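Local coordinates for protein copper-transporting atpase (Sulfolobus solfataricus, PDB 2YJ3) that probably couples ATP hydrolysis to the export of copper or related metal cations across the cell membrane, the present piece being its catalytic, nucleotide-binding part, at residues A[31-36]-A[202-207]. The protein carries 1 engineered substitution. Sequence-based numbering, arbitrary orientation.
Sequences IIFEKT and LMIGDG. Engineered in segment 31-36: E34 (natural residue Asp).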
loop_
_atom_site.group_PDB
_atom_site.type_symbol
_atom_site.label_atom_id
_atom_site.label_comp_id
_atom_site.label_asym_id
_atom_site.label_seq_id
_atom_site.Cartn_x
_atom_site.Cartn_y
_atom_site.Cartn_z
ATOM N N ILE A 31 9.404 -6.840 13.681
ATOM C CA ILE A 31 9.292 -6.391 12.301
ATOM C C ILE A 31 7.837 -6.193 11.954
ATOM O O ILE A 31 7.037 -7.125 12.040
ATOM C CB ILE A 31 9.829 -7.423 11.332
ATOM C CG1 ILE A 31 11.291 -7.723 11.650
ATOM C CG2 ILE A 31 9.665 -6.927 9.902
ATOM C CD1 ILE A 31 11.855 -8.837 10.832
ATOM N N ILE A 32 7.497 -4.980 11.549
ATOM C CA ILE A 32 6.131 -4.676 11.166
ATOM C C ILE A 32 6.035 -4.320 9.690
ATOM O O ILE A 32 6.797 -3.484 9.189
ATOM C CB ILE A 32 5.573 -3.531 12.000
ATOM C CG1 ILE A 32 5.589 -3.926 13.482
ATOM C CG2 ILE A 32 4.175 -3.182 11.523
ATOM C CD1 ILE A 32 4.987 -2.892 14.429
ATOM N N PHE A 33 5.105 -4.975 8.999
ATOM C CA PHE A 33 4.787 -4.654 7.617
ATOM C C PHE A 33 3.445 -3.945 7.487
ATOM O O PHE A 33 2.467 -4.315 8.123
ATOM C CB PHE A 33 4.711 -5.920 6.770
ATOM C CG PHE A 33 6.007 -6.634 6.628
ATOM C CD1 PHE A 33 6.865 -6.325 5.588
ATOM C CD2 PHE A 33 6.364 -7.629 7.521
ATOM C CE1 PHE A 33 8.061 -6.984 5.447
ATOM C CE2 PHE A 33 7.563 -8.300 7.382
ATOM C CZ PHE A 33 8.413 -7.977 6.341
ATOM N N GLU A 34 3.414 -2.934 6.633
ATOM C CA GLU A 34 2.175 -2.393 6.117
ATOM C C GLU A 34 1.710 -3.277 4.976
ATOM O O GLU A 34 2.447 -3.496 4.018
ATOM C CB GLU A 34 2.424 -0.990 5.589
ATOM C CG GLU A 34 2.144 0.089 6.602
ATOM C CD GLU A 34 0.738 0.617 6.479
ATOM O OE1 GLU A 34 -0.187 -0.192 6.235
ATOM O OE2 GLU A 34 0.569 1.848 6.598
ATOM N N LYS A 35 0.495 -3.797 5.061
ATOM C CA LYS A 35 0.022 -4.670 4.003
ATOM C C LYS A 35 0.254 -4.001 2.652
ATOM O O LYS A 35 0.935 -4.545 1.792
ATOM C CB LYS A 35 -1.456 -5.022 4.190
ATOM C CG LYS A 35 -2.095 -5.672 2.966
ATOM C CD LYS A 35 -3.532 -6.091 3.226
ATOM C CE LYS A 35 -4.514 -5.131 2.582
ATOM N NZ LYS A 35 -4.661 -5.327 1.111
ATOM N N THR A 36 -0.286 -2.803 2.486
ATOM C CA THR A 36 -0.352 -2.189 1.173
ATOM C C THR A 36 0.956 -1.524 0.781
ATOM O O THR A 36 1.416 -0.602 1.456
ATOM C CB THR A 36 -1.460 -1.131 1.118
ATOM O OG1 THR A 36 -2.711 -1.750 1.432
ATOM C CG2 THR A 36 -1.516 -0.491 -0.275
ATOM N N LEU A 202 11.250 -2.462 13.909
ATOM C CA LEU A 202 11.620 -1.991 12.591
ATOM C C LEU A 202 10.365 -2.035 11.758
ATOM O O LEU A 202 9.652 -3.042 11.740
ATOM C CB LEU A 202 12.698 -2.886 11.995
ATOM C CG LEU A 202 13.185 -2.582 10.579
ATOM C CD1 LEU A 202 14.607 -3.130 10.386
ATOM C CD2 LEU A 202 12.232 -3.151 9.550
ATOM N N MET A 203 10.071 -0.944 11.071
ATOM C CA MET A 203 8.824 -0.912 10.341
ATOM C C MET A 203 9.026 -0.597 8.886
ATOM O O MET A 203 9.832 0.251 8.545
ATOM C CB MET A 203 7.852 0.091 10.951
ATOM C CG MET A 203 6.542 0.109 10.199
ATOM S SD MET A 203 5.274 1.151 10.921
ATOM C CE MET A 203 3.930 0.886 9.761
ATOM N N ILE A 204 8.252 -1.266 8.038
ATOM C CA ILE A 204 8.310 -1.063 6.602
ATOM C C ILE A 204 6.961 -0.573 6.115
ATOM O O ILE A 204 5.948 -1.241 6.329
ATOM C CB ILE A 204 8.633 -2.385 5.906
ATOM C CG1 ILE A 204 9.835 -3.027 6.592
ATOM C CG2 ILE A 204 8.849 -2.164 4.421
ATOM C CD1 ILE A 204 10.273 -4.316 5.969
ATOM N N GLY A 205 6.946 0.581 5.450
ATOM C CA GLY A 205 5.698 1.206 5.034
ATOM C C GLY A 205 5.804 2.050 3.777
ATOM O O GLY A 205 6.868 2.143 3.140
ATOM N N ASP A 206 4.687 2.674 3.416
ATOM C CA ASP A 206 4.587 3.420 2.167
ATOM C C ASP A 206 5.271 4.780 2.261
ATOM O O ASP A 206 5.714 5.326 1.250
ATOM C CB ASP A 206 3.121 3.589 1.763
ATOM C CG ASP A 206 2.314 4.331 2.807
ATOM O OD1 ASP A 206 2.436 5.574 2.875
ATOM O OD2 ASP A 206 1.562 3.670 3.559
ATOM N N GLY A 207 5.355 5.326 3.470
ATOM C CA GLY A 207 6.120 6.541 3.689
ATOM C C GLY A 207 5.268 7.794 3.758
ATOM O O GLY A 207 5.783 8.892 4.005
#
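I32 and I204 knit two neighbouring parallel strands, 31-34 and 202-205, at the centre of the Rossmann-like sheet of the haloacid dehalogenase (HAD) fold, the phosphorylation domain of a P-type ATPase. I32 N donates to L202 O at 2.9 Å, and the carbonyl O of I32 in turn receives I204 N. One step on, E34 N reaches I204 O at 3.1 Å. The CA of M203 adds a C-H...O contact to I32 O. Side chains alternate across the sheet. On the face of F33 and I204, the two chains run side by side, and I204 CD1 meets the ring obliquely at F33 CE1, 3.5 Å away; helices 35-39 and 243-250 pack on this pair. On the other face, I32 CB lies 4.2 Å from M203 CG. M203 is extended throughout, its CG opposite the backbone N (chi1 -179°), which carries the methyl CE along the sheet to 3.7 Å from E34 CG.

Both strands end at the active site. E34 is an engineered residue at the position of the natural Asp, which in P-type ATPases is the one phosphorylated, in the sequence DKTGT. Its chain bends about the CB-CG bond (chi2 -93°), and its carboxylate approaches that of D206, in the family's GDG(V/I)ND loop, with the planes 57° apart. The two acids lie close together, and K187, an ATP-binding residue, forms a salt bridge with E34 OE2 there. Farther out, K35 bridges D135 and D161, while D210 receives the N-H groups of D206 and G207, fixing the loop. D206 OD1 is hydrogen-bonded to the backbone N of V208, just ahead in the loop, and D206 OD2 stands 3.7 Å from E34 OE2.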